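GH3 beta-N-acetylglucosaminidase (Paenibacillaceae, PDB 6K5J) hydrolyses beta-linked N-acetylglucosaminides, probably releasing terminal N-acetylglucosamine units, as a member of glycoside hydrolase family 3. Local coordinates at residues T12-V17 against A311-V316; G18-A23 against R328-L333; L37-H42 against A71-V76; V224-T229 against D262-T267; A244-N249 against A285-E290. All coordinates share one frame; numbering follows the deposited sequence.

Contact 1: residues T12-V17 against A311-V316; sequences TLKQKV and ALLAAV
L13 and V17, one turn apart on helix 13-19, meet L312, L313 and V316 of helix 302-317 in an apolar helix-helix contact of the TIM-barrel domain of this enzyme. The two short helical segments run at 127° to each other with their axes 10.0 Å apart, a spacing filled by branched side chains, and they show how one seam can grade from core to surface. At its buried end both methyls of V17 are in use: CG1 sits 3.8 Å from L312 CB and near the backbone N of L313, while CG2 faces L313 CA and CD1. This tight side continues into neighbouring helices, since L312 also leans on V289 and V316 on I326.

Further out, L13 carries its CG directly opposite the backbone N (chi1 178°), which sends the branch between two partners. Its CG lies 3.8 Å from L313 CD1, its CD1 meets V316 CG1 tip to tip at 3.8 Å, and CD2 touches both residues. Cutting L13 back to an alanine would probably open a gap beside L313 CD1 and leave V316 CG1 without its apolar mate.

The solvent side is looser. K14 lends only its aliphatic stem, with CG 4.1 Å from L313 CD2, before the chain bends at chi3 and chi4. The start of helix 13-19 is secured by its own capping box rather than by helix 302-317: Q15 N donates to T12 OG1 at 3.1 Å, and T12 N returns a bond to Q15 OE1 at 2.9 Å, in the carbonyl plane and on a lone pair.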
# COMPACT_ATOMS: atom_id res chain seq x y z
N THR A 12 -27.18 21.03 6.34
CA THR A 12 -26.69 22.34 6.73
C THR A 12 -25.29 22.57 6.15
O THR A 12 -24.62 21.63 5.70
CB THR A 12 -26.63 22.47 8.24
OG1 THR A 12 -25.58 21.64 8.75
CG2 THR A 12 -27.96 22.03 8.86
N LEU A 13 -24.85 23.83 6.20
CA LEU A 13 -23.51 24.15 5.75
C LEU A 13 -22.46 23.36 6.53
O LEU A 13 -21.49 22.87 5.95
CB LEU A 13 -23.25 25.65 5.87
CG LEU A 13 -21.84 26.10 5.46
CD1 LEU A 13 -21.50 25.58 4.07
CD2 LEU A 13 -21.73 27.62 5.51
N LYS A 14 -22.64 23.25 7.85
CA LYS A 14 -21.65 22.51 8.64
C LYS A 14 -21.65 21.03 8.27
O LYS A 14 -20.59 20.39 8.27
CB LYS A 14 -21.93 22.70 10.14
CG LYS A 14 -21.11 23.81 10.78
CD LYS A 14 -21.14 23.74 12.31
CE LYS A 14 -20.33 22.55 12.86
NZ LYS A 14 -18.92 22.50 12.35
N GLN A 15 -22.82 20.46 7.97
CA GLN A 15 -22.85 19.07 7.51
C GLN A 15 -22.19 18.92 6.15
O GLN A 15 -21.53 17.91 5.89
CB GLN A 15 -24.29 18.56 7.44
CG GLN A 15 -24.93 18.23 8.76
CD GLN A 15 -26.39 17.88 8.56
OE1 GLN A 15 -27.16 18.67 8.02
NE2 GLN A 15 -26.77 16.67 8.96
N LYS A 16 -22.41 19.87 5.24
CA LYS A 16 -21.78 19.78 3.93
C LYS A 16 -20.26 19.84 4.06
O LYS A 16 -19.54 19.05 3.44
CB LYS A 16 -22.28 20.89 3.00
CG LYS A 16 -23.77 20.82 2.67
CD LYS A 16 -24.12 21.92 1.67
CE LYS A 16 -25.63 22.08 1.53
NZ LYS A 16 -25.95 23.16 0.56
N VAL A 17 -19.77 20.77 4.88
CA VAL A 17 -18.32 20.89 5.05
C VAL A 17 -17.77 19.62 5.69
O VAL A 17 -16.71 19.12 5.29
CB VAL A 17 -17.99 22.15 5.88
CG1 VAL A 17 -16.59 22.05 6.50
CG2 VAL A 17 -18.10 23.40 4.99
N ALA A 311 -11.01 25.56 8.87
CA ALA A 311 -10.55 26.34 7.73
C ALA A 311 -11.50 26.23 6.55
O ALA A 311 -11.74 27.22 5.84
CB ALA A 311 -9.14 25.89 7.33
N LEU A 312 -12.06 25.04 6.31
CA LEU A 312 -13.00 24.87 5.20
C LEU A 312 -14.27 25.67 5.44
O LEU A 312 -14.77 26.35 4.53
CB LEU A 312 -13.34 23.39 5.00
CG LEU A 312 -12.23 22.56 4.35
CD1 LEU A 312 -12.55 21.06 4.46
CD2 LEU A 312 -12.04 22.97 2.90
N LEU A 313 -14.81 25.61 6.66
CA LEU A 313 -15.99 26.39 6.99
C LEU A 313 -15.71 27.89 6.84
O LEU A 313 -16.51 28.63 6.26
CB LEU A 313 -16.46 26.06 8.41
CG LEU A 313 -17.77 26.74 8.81
CD1 LEU A 313 -18.92 26.22 7.96
CD2 LEU A 313 -18.06 26.53 10.29
N ALA A 314 -14.57 28.35 7.36
CA ALA A 314 -14.25 29.77 7.28
C ALA A 314 -14.10 30.23 5.84
O ALA A 314 -14.47 31.36 5.49
CB ALA A 314 -12.97 30.07 8.07
N ALA A 315 -13.56 29.36 4.98
CA ALA A 315 -13.39 29.70 3.57
C ALA A 315 -14.73 29.88 2.87
O ALA A 315 -14.88 30.75 2.01
CB ALA A 315 -12.55 28.64 2.87
N VAL A 316 -15.73 29.06 3.21
CA VAL A 316 -17.06 29.28 2.65
C VAL A 316 -17.67 30.54 3.24
O VAL A 316 -18.30 31.33 2.52
CB VAL A 316 -17.97 28.06 2.90
CG1 VAL A 316 -19.41 28.34 2.40
CG2 VAL A 316 -17.39 26.81 2.24

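Contact 2: residues G18-A23 against R328-L333; sequences GQLVMA and RSVGRL
L20 drives one methyl, CD2, into the surface of helix 323-339, where S329, V330 and L333 receive it. The apolar contacts dominate this buried interface. L20 CD2 lies 3.6 Å from S329 CB and 3.9 Å from L333 CD1, the two leucine side chains crossing at about a right angle, and V330 CG2 stands somewhat farther from it at 4.3 Å. Placing CG of L20 on the side away from its carbonyl carbon (chi1 -47°) turns the branch toward the helix. Q19 adds its aliphatic root, CB, against V330 CG2, so that V330 is touched by two consecutive residues. I326, one turn earlier on the same helix, also packs on L20.

A second kind of contact sets carbon against a carbonyl: L333 CD1 comes within 3.4 Å of Q19 O, packing its methyl against the backbone just before strand 21-23.

The polar groups find their partners elsewhere. Q19 OE1 accepts from K337, and S329 OG bonds to D294 and R325, so the serine contributes its CB to L20 while its hydroxyl serves other residues. On the helix itself, R328 CG rests over one face of the R332 guanidinium, 3.4 Å above its plane and toward the rim; R332 forms salt bridges with D262 and D294.

Through L20 and Q19, then, the entry to strand 21-23 is covered by helix 323-339, which forms part of the helical layer around the TIM-barrel-type domain of family 3 hydrolases.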
# COMPACT_ATOMS: atom_id res chain seq x y z
N GLY A 18 -18.48 19.07 6.68
CA GLY A 18 -18.03 17.84 7.31
C GLY A 18 -17.91 16.67 6.35
O GLY A 18 -17.02 15.83 6.50
N GLN A 19 -18.80 16.61 5.35
CA GLN A 19 -18.73 15.54 4.35
C GLN A 19 -17.38 15.51 3.64
O GLN A 19 -16.96 14.45 3.16
CB GLN A 19 -19.85 15.69 3.32
CG GLN A 19 -21.19 15.19 3.78
CD GLN A 19 -21.17 13.72 4.15
OE1 GLN A 19 -20.98 12.85 3.29
NE2 GLN A 19 -21.34 13.44 5.44
N LEU A 20 -16.70 16.65 3.55
CA LEU A 20 -15.45 16.77 2.82
C LEU A 20 -14.23 16.28 3.60
O LEU A 20 -13.12 16.38 3.09
CB LEU A 20 -15.22 18.22 2.42
CG LEU A 20 -16.42 18.95 1.80
CD1 LEU A 20 -16.02 20.36 1.41
CD2 LEU A 20 -16.92 18.18 0.59
N VAL A 21 -14.40 15.74 4.80
CA VAL A 21 -13.26 15.36 5.64
C VAL A 21 -13.35 13.89 6.00
O VAL A 21 -14.42 13.40 6.38
CB VAL A 21 -13.18 16.24 6.90
CG1 VAL A 21 -12.05 15.76 7.82
CG2 VAL A 21 -12.99 17.71 6.49
N MET A 22 -12.24 13.18 5.88
CA MET A 22 -12.09 11.83 6.40
C MET A 22 -11.02 11.86 7.49
O MET A 22 -9.92 12.38 7.26
CB MET A 22 -11.70 10.84 5.30
CG MET A 22 -11.43 9.43 5.83
SD MET A 22 -11.19 8.26 4.48
CE MET A 22 -12.88 7.76 4.11
N ALA A 23 -11.35 11.31 8.66
CA ALA A 23 -10.49 11.42 9.83
C ALA A 23 -10.20 10.05 10.41
O ALA A 23 -11.01 9.13 10.30
CB ALA A 23 -11.11 12.31 10.92
N ARG A 328 -20.93 20.58 -5.24
CA ARG A 328 -20.35 19.70 -6.25
C ARG A 328 -19.66 18.50 -5.60
O ARG A 328 -19.92 17.35 -5.97
CB ARG A 328 -19.37 20.48 -7.12
CG ARG A 328 -19.03 19.85 -8.46
CD ARG A 328 -17.80 20.51 -9.09
NE ARG A 328 -17.96 21.96 -9.18
CZ ARG A 328 -16.96 22.82 -9.33
NH1 ARG A 328 -15.72 22.38 -9.44
NH2 ARG A 328 -17.20 24.13 -9.38
N SER A 329 -18.79 18.74 -4.61
CA SER A 329 -18.12 17.64 -3.92
C SER A 329 -19.09 16.81 -3.10
O SER A 329 -19.00 15.58 -3.08
CB SER A 329 -17.00 18.16 -3.01
OG SER A 329 -15.93 18.69 -3.77
N VAL A 330 -20.00 17.46 -2.38
CA VAL A 330 -20.99 16.71 -1.60
C VAL A 330 -21.77 15.77 -2.50
O VAL A 330 -22.03 14.61 -2.14
CB VAL A 330 -21.92 17.68 -0.84
CG1 VAL A 330 -23.14 16.93 -0.28
CG2 VAL A 330 -21.16 18.39 0.28
N GLY A 331 -22.14 16.23 -3.70
CA GLY A 331 -22.88 15.37 -4.61
C GLY A 331 -22.11 14.14 -5.01
O GLY A 331 -22.66 13.04 -5.08
N ARG A 332 -20.81 14.30 -5.29
CA ARG A 332 -20.00 13.14 -5.66
C ARG A 332 -19.86 12.17 -4.50
O ARG A 332 -19.92 10.95 -4.69
CB ARG A 332 -18.62 13.60 -6.14
CG ARG A 332 -18.65 14.53 -7.34
CD ARG A 332 -17.22 14.89 -7.71
NE ARG A 332 -17.11 15.70 -8.92
CZ ARG A 332 -16.60 16.93 -8.97
NH1 ARG A 332 -16.16 17.54 -7.87
NH2 ARG A 332 -16.52 17.56 -10.14
N LEU A 333 -19.68 12.69 -3.27
CA LEU A 333 -19.54 11.81 -2.11
C LEU A 333 -20.84 11.07 -1.80
O LEU A 333 -20.83 9.87 -1.51
CB LEU A 333 -19.04 12.61 -0.90
CG LEU A 333 -17.61 13.10 -1.10
CD1 LEU A 333 -17.34 14.36 -0.26
CD2 LEU A 333 -16.62 11.98 -0.78

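Contact 3: residues L37-H42 against A71-V76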
# COMPACT_ATOMS: atom_id res chain seq x y z
N LEU A 37 -16.30 13.88 16.26
CA LEU A 37 -16.10 14.05 14.82
C LEU A 37 -17.38 13.72 14.05
O LEU A 37 -17.75 14.43 13.11
CB LEU A 37 -14.95 13.18 14.34
CG LEU A 37 -13.51 13.59 14.72
CD1 LEU A 37 -12.54 12.46 14.43
CD2 LEU A 37 -13.11 14.85 14.01
N ILE A 38 -18.06 12.65 14.44
CA ILE A 38 -19.25 12.22 13.72
C ILE A 38 -20.44 13.10 14.07
O ILE A 38 -21.12 13.61 13.18
CB ILE A 38 -19.54 10.74 14.00
CG1 ILE A 38 -18.45 9.84 13.41
CG2 ILE A 38 -20.92 10.36 13.44
CD1 ILE A 38 -18.50 8.41 13.94
N THR A 39 -20.71 13.29 15.37
CA THR A 39 -21.95 13.94 15.78
C THR A 39 -21.84 15.46 15.79
O THR A 39 -22.82 16.15 15.51
CB THR A 39 -22.38 13.46 17.17
OG1 THR A 39 -21.46 13.92 18.15
CG2 THR A 39 -22.45 11.93 17.20
N GLU A 40 -20.67 16.01 16.10
CA GLU A 40 -20.54 17.46 16.17
C GLU A 40 -19.89 18.06 14.93
O GLU A 40 -20.29 19.13 14.49
CB GLU A 40 -19.74 17.86 17.41
CG GLU A 40 -20.42 17.34 18.68
CD GLU A 40 -19.69 17.73 19.94
OE1 GLU A 40 -18.80 18.61 19.88
OE2 GLU A 40 -20.01 17.16 21.01
N ASP A 41 -18.91 17.38 14.34
CA ASP A 41 -18.27 17.91 13.15
C ASP A 41 -18.82 17.30 11.87
O ASP A 41 -18.45 17.75 10.78
CB ASP A 41 -16.76 17.70 13.23
CG ASP A 41 -16.15 18.38 14.46
OD1 ASP A 41 -16.45 19.57 14.68
OD2 ASP A 41 -15.39 17.72 15.19
N HIS A 42 -19.69 16.29 11.97
CA HIS A 42 -20.40 15.75 10.81
C HIS A 42 -19.44 15.18 9.76
O HIS A 42 -19.68 15.30 8.56
CB HIS A 42 -21.32 16.80 10.18
CG HIS A 42 -22.17 17.55 11.16
ND1 HIS A 42 -23.25 16.99 11.80
CD2 HIS A 42 -22.09 18.83 11.61
CE1 HIS A 42 -23.80 17.89 12.60
NE2 HIS A 42 -23.12 19.01 12.50
N ALA A 71 -25.96 7.20 12.49
CA ALA A 71 -27.39 7.05 12.22
C ALA A 71 -28.22 7.67 13.33
O ALA A 71 -29.17 8.42 13.07
CB ALA A 71 -27.75 5.58 12.04
N GLU A 72 -27.85 7.40 14.58
CA GLU A 72 -28.62 7.87 15.72
C GLU A 72 -28.51 9.37 15.94
O GLU A 72 -29.33 9.94 16.66
CB GLU A 72 -28.19 7.12 16.98
CG GLU A 72 -28.63 5.66 16.96
CD GLU A 72 -28.19 4.89 18.18
OE1 GLU A 72 -27.45 5.45 19.02
OE2 GLU A 72 -28.60 3.72 18.30
N SER A 73 -27.51 10.03 15.34
CA SER A 73 -27.37 11.48 15.39
C SER A 73 -27.81 12.16 14.10
O SER A 73 -27.50 13.34 13.89
CB SER A 73 -25.92 11.86 15.72
OG SER A 73 -25.02 11.38 14.73
N ASP A 74 -28.52 11.43 13.23
CA ASP A 74 -29.08 11.95 11.98
C ASP A 74 -28.00 12.51 11.07
O ASP A 74 -28.17 13.55 10.43
CB ASP A 74 -30.17 12.98 12.25
CG ASP A 74 -31.39 12.35 12.91
OD1 ASP A 74 -31.86 11.31 12.39
OD2 ASP A 74 -31.84 12.87 13.95
N ASN A 75 -26.87 11.82 11.00
CA ASN A 75 -25.81 12.16 10.07
C ASN A 75 -25.76 11.17 8.91
O ASN A 75 -26.25 10.05 9.00
CB ASN A 75 -24.46 12.22 10.79
CG ASN A 75 -24.28 13.52 11.55
OD1 ASN A 75 -24.10 14.57 10.95
ND2 ASN A 75 -24.33 13.45 12.88
N VAL A 76 -25.16 11.62 7.81
CA VAL A 76 -25.04 10.78 6.61
C VAL A 76 -24.22 9.54 6.95
O VAL A 76 -23.27 9.63 7.75
CB VAL A 76 -24.38 11.60 5.48
CG1 VAL A 76 -24.15 10.77 4.25
CG2 VAL A 76 -25.26 12.81 5.14
O HOH W 1 -25.26 15.71 14.93
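Side-chain torsions at H42 (chi1 -47°) and N75 (chi1 -79°) both put CG opposite the carbonyl carbon, bringing imidazole and amide together between two helix ends. Each end has a residue of positive phi: H42 where helix 32-39 runs out, and D74 as the C-prime residue of the Schellman motif that closes helix 56-72. The example shows how one amide can join two such termini at the surface of the domain.

H42 ND1 donates to N75 OD1 over 2.7 Å, nearly straight at 162°. The acceptor lies at the ring edge, near its plane, and the donor sits in the carbonyl plane on a lone pair of OD1, although the ring and amide are clearly turned against one another. The other end of the amide is held as well. N75 ND2 donates to S73 OG at 2.9 Å, close to the amide plane, and to a water at 3.2 Å that in turn donates to T39 O. With both ends of the amide engaged, its rotation is probably fixed. S73 OG also bonds to the backbone oxygen of I69, one turn back in helix 56-72, and Q15 of helix 13-19 packs against both H42 and N75.

A leucine in place of N75 would probably leave H42 ND1 without its acceptor and take the ND2 donor from both S73 OG and the water, so that the ring is less firmly fixed.

Beside this polar patch is a small van der Waals contact. T39, whose OG1 bonds to R35 O in its own helix, offers the methyl instead: CG2 lies 3.6 Å from S73 OG and 3.8 Å from S73 CB.

Contact 4: residues V224-T229 against D262-T267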
# COMPACT_ATOMS: atom_id res chain seq x y z
N VAL A 224 -13.96 3.92 -11.88
CA VAL A 224 -13.28 3.81 -10.59
C VAL A 224 -13.92 4.78 -9.60
O VAL A 224 -14.20 5.94 -9.94
CB VAL A 224 -11.76 4.05 -10.72
CG1 VAL A 224 -11.46 5.46 -11.23
CG2 VAL A 224 -11.05 3.78 -9.37
N ASP A 225 -14.16 4.30 -8.38
CA ASP A 225 -14.94 5.07 -7.42
C ASP A 225 -14.21 6.31 -6.93
O ASP A 225 -14.85 7.33 -6.64
CB ASP A 225 -15.31 4.20 -6.21
CG ASP A 225 -16.46 3.26 -6.51
OD1 ASP A 225 -17.11 3.40 -7.57
OD2 ASP A 225 -16.70 2.37 -5.67
N ALA A 226 -12.88 6.26 -6.82
CA ALA A 226 -12.14 7.38 -6.26
C ALA A 226 -10.72 7.39 -6.81
O ALA A 226 -10.21 6.37 -7.27
CB ALA A 226 -12.14 7.34 -4.72
N VAL A 227 -10.12 8.58 -6.80
CA VAL A 227 -8.73 8.82 -7.17
C VAL A 227 -8.09 9.62 -6.04
O VAL A 227 -8.65 10.64 -5.60
CB VAL A 227 -8.64 9.59 -8.51
CG1 VAL A 227 -7.18 9.95 -8.87
CG2 VAL A 227 -9.28 8.78 -9.66
N MET A 228 -6.93 9.17 -5.56
CA MET A 228 -6.16 9.91 -4.56
C MET A 228 -4.98 10.61 -5.23
O MET A 228 -4.30 10.03 -6.09
CB MET A 228 -5.65 8.98 -3.45
CG MET A 228 -4.65 9.65 -2.48
SD MET A 228 -4.04 8.51 -1.20
CE MET A 228 -5.48 8.36 -0.15
N THR A 229 -4.71 11.85 -4.81
CA THR A 229 -3.66 12.64 -5.42
C THR A 229 -2.29 12.32 -4.80
O THR A 229 -2.19 11.66 -3.77
CB THR A 229 -3.96 14.14 -5.27
OG1 THR A 229 -3.91 14.50 -3.89
CG2 THR A 229 -5.33 14.47 -5.81
N ASP A 262 -15.31 12.59 -13.05
CA ASP A 262 -16.29 13.25 -12.20
C ASP A 262 -16.54 12.48 -10.91
O ASP A 262 -17.52 12.75 -10.21
CB ASP A 262 -17.60 13.47 -12.96
CG ASP A 262 -18.56 14.45 -12.25
OD1 ASP A 262 -18.09 15.45 -11.65
OD2 ASP A 262 -19.78 14.20 -12.28
N GLY A 263 -15.67 11.53 -10.57
CA GLY A 263 -15.80 10.78 -9.34
C GLY A 263 -15.15 11.51 -8.17
O GLY A 263 -14.79 12.69 -8.24
N VAL A 264 -14.97 10.76 -7.09
CA VAL A 264 -14.46 11.33 -5.84
C VAL A 264 -12.95 11.46 -5.93
O VAL A 264 -12.25 10.50 -6.26
CB VAL A 264 -14.87 10.45 -4.65
CG1 VAL A 264 -14.10 10.87 -3.39
CG2 VAL A 264 -16.39 10.52 -4.43
N VAL A 265 -12.43 12.64 -5.62
CA VAL A 265 -11.00 12.88 -5.58
C VAL A 265 -10.59 13.09 -4.13
O VAL A 265 -11.13 13.98 -3.45
CB VAL A 265 -10.59 14.06 -6.47
CG1 VAL A 265 -9.14 14.42 -6.24
CG2 VAL A 265 -10.81 13.67 -7.93
N VAL A 266 -9.67 12.26 -3.65
CA VAL A 266 -9.20 12.29 -2.26
C VAL A 266 -7.79 12.87 -2.22
O VAL A 266 -6.95 12.53 -3.05
CB VAL A 266 -9.18 10.87 -1.65
CG1 VAL A 266 -8.93 10.95 -0.14
CG2 VAL A 266 -10.49 10.11 -1.97
N THR A 267 -7.53 13.73 -1.24
CA THR A 267 -6.14 14.12 -1.03
C THR A 267 -5.37 12.96 -0.43
O THR A 267 -5.90 12.16 0.34
CB THR A 267 -6.03 15.33 -0.09
OG1 THR A 267 -6.31 14.94 1.26
CG2 THR A 267 -6.97 16.44 -0.52
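A beta-alpha-beta unit, strand 226-229, helix 249-258 and strand 264-266, returns the chain to a parallel neighbour: A226 to T229 pair with V264 to V266, and T267 follows just beyond. The short strand axes are 4.6 Å apart and inclined by 26°. V227 is gripped through both its polar backbone atoms: its N donates to V264 O at 2.9 Å and its O accepts from V266 N at 2.7 Å. T229 N then donates to V266 O at 2.9 Å, while at the entry V264 N reaches D225 O only weakly, at 3.5 Å. CA-H...O contacts from A226, V265 and M228 lie alongside these bonds.

The two faces differ. V227 and V265 both pack on L255 of helix 249-258, and the T229 and V265 side chains cross at about a right angle, CG2 to CG1 3.8 Å; the T229 hydroxyl bonds to T245. On the other face A226 CB touches V264 CB and V266 CG2, and V264 is packed by L333 and L336 of helix 323-339. M228 runs past V266 and bends at its last torsion, bringing CE to 3.9 Å from T267 O, a buried oxygen without a modelled partner. M228 also touches F134 and lies about 4 Å from a bound N-acetylglucosamine.

Parallel strands bonded backbone to backbone and joined by a beta-alpha-beta crossover are the arrangement of TIM-barrel-type domains.

Contact 5: residues A244-N249 against A285-E290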
# COMPACT_ATOMS: atom_id res chain seq x y z
N ALA A 244 0.51 18.31 -6.81
CA ALA A 244 -0.72 17.95 -7.51
C ALA A 244 -1.94 18.09 -6.60
O ALA A 244 -3.00 18.53 -7.04
CB ALA A 244 -0.62 16.52 -8.04
N THR A 245 -1.79 17.72 -5.32
CA THR A 245 -2.88 17.83 -4.36
C THR A 245 -3.46 19.23 -4.27
O THR A 245 -4.66 19.39 -4.02
CB THR A 245 -2.38 17.40 -2.97
OG1 THR A 245 -1.88 16.07 -3.05
CG2 THR A 245 -3.49 17.47 -1.92
N LEU A 246 -2.63 20.26 -4.47
CA LEU A 246 -3.04 21.65 -4.32
C LEU A 246 -3.10 22.40 -5.65
O LEU A 246 -3.18 23.63 -5.65
CB LEU A 246 -2.10 22.37 -3.35
CG LEU A 246 -1.89 21.68 -2.00
CD1 LEU A 246 -1.04 22.52 -1.06
CD2 LEU A 246 -3.23 21.34 -1.34
N SER A 247 -3.08 21.70 -6.78
CA SER A 247 -2.95 22.32 -8.09
C SER A 247 -4.25 22.19 -8.87
O SER A 247 -4.66 21.08 -9.23
CB SER A 247 -1.82 21.67 -8.89
OG SER A 247 -1.94 22.00 -10.25
N SER A 248 -4.90 23.33 -9.17
CA SER A 248 -6.07 23.26 -10.04
C SER A 248 -5.68 22.78 -11.43
O SER A 248 -6.49 22.12 -12.09
CB SER A 248 -6.78 24.62 -10.09
OG SER A 248 -5.90 25.65 -10.46
N ASN A 249 -4.45 23.06 -11.88
CA ASN A 249 -4.01 22.54 -13.18
C ASN A 249 -4.04 21.02 -13.22
O ASN A 249 -4.45 20.43 -14.23
CB ASN A 249 -2.60 23.04 -13.50
CG ASN A 249 -2.60 24.42 -14.12
OD1 ASN A 249 -3.57 25.16 -14.00
ND2 ASN A 249 -1.50 24.77 -14.78
N ALA A 285 -6.08 22.19 3.33
CA ALA A 285 -7.45 21.72 3.12
C ALA A 285 -8.21 22.64 2.18
O ALA A 285 -8.84 22.19 1.22
CB ALA A 285 -8.17 21.61 4.47
N VAL A 286 -8.17 23.95 2.47
CA VAL A 286 -8.86 24.93 1.63
C VAL A 286 -8.31 24.88 0.21
O VAL A 286 -9.06 24.86 -0.77
CB VAL A 286 -8.72 26.34 2.24
CG1 VAL A 286 -9.31 27.40 1.30
CG2 VAL A 286 -9.39 26.38 3.60
N GLN A 287 -6.99 24.86 0.07
CA GLN A 287 -6.39 24.88 -1.26
C GLN A 287 -6.67 23.60 -2.03
O GLN A 287 -6.79 23.63 -3.26
CB GLN A 287 -4.89 25.13 -1.15
CG GLN A 287 -4.54 26.60 -1.04
CD GLN A 287 -3.07 26.81 -0.78
OE1 GLN A 287 -2.67 27.21 0.31
NE2 GLN A 287 -2.25 26.55 -1.79
N ALA A 288 -6.78 22.46 -1.32
CA ALA A 288 -7.12 21.21 -1.99
C ALA A 288 -8.53 21.25 -2.58
O ALA A 288 -8.76 20.80 -3.71
CB ALA A 288 -6.99 20.05 -1.01
N VAL A 289 -9.50 21.77 -1.83
CA VAL A 289 -10.85 21.90 -2.38
C VAL A 289 -10.83 22.86 -3.56
O VAL A 289 -11.42 22.59 -4.61
CB VAL A 289 -11.84 22.35 -1.29
CG1 VAL A 289 -13.17 22.73 -1.94
CG2 VAL A 289 -12.04 21.23 -0.25
N GLU A 290 -10.12 23.99 -3.42
CA GLU A 290 -10.05 24.94 -4.52
C GLU A 290 -9.43 24.31 -5.76
O GLU A 290 -9.83 24.61 -6.89
CB GLU A 290 -9.26 26.17 -4.10
CG GLU A 290 -10.00 27.05 -3.10
CD GLU A 290 -9.20 28.30 -2.73
OE1 GLU A 290 -8.04 28.14 -2.28
OE2 GLU A 290 -9.72 29.42 -2.91
O HOH W 2 -5.67 25.68 -4.66
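L246 rests its CD2 methyl on the backbone and CB of A288, with the base of Q287 beside it. The first shell is small: L246 CD2 lies 3.7 Å from A288 N, 4.0 Å from A288 CB and 4.1 Å from Q287 CB. With CG opposite the carbonyl carbon (chi1 -52°), the leucine swings its branch onto the helix. The alanine at 288 lets the L246 backbone come close, the CA atoms of L246 and A288 being 4.7 Å apart. T245 O faces A288 CA at 3.7 Å and is buried without a modelled hydrogen-bond partner. Toward the outer side a water links the backbones, donating to Q287 O at 2.7 Å and, weakly, to L246 O; S248 touches the E290 carbonyl more loosely.

The second shell positions these groups. T245 OG1 bonds to T229 and to H231, tying the short 3-10 turn to the end of strand 226-229. S247 points away from the contact, and its OG accepts from V250 N while also bonding to E238, which secures the start of helix 249-258. I296 of strand 296-298 also packs on A288.

Helix 281-291 thus meets the loop that follows strand 226-229 and heads helix 249-258, the strand-to-helix connection of a beta-alpha-beta unit.

Overall arrangement
All five contacts belong to the barrel domain, yet their chemistry follows depth. Contacts 2 and 4 are the buried ones: contact 4 is bonded backbone to backbone within the sheet, whereas contact 2 relies on methyl groups, and a salt bridge between R332 and D262 joins the two. Contacts 1 and 5 are partly buried, one helix on helix, the other loop on helix; they meet where L312 and A311 touch helix 281-291. Contact 3 lies at the surface and depends on a polar network with a water. Contacts 1 and 2 share helix 13-19, and Q15 and Q19 of that helix reach contact 3. Contacts 4 and 5 are joined where T267 packs on A288 and T245.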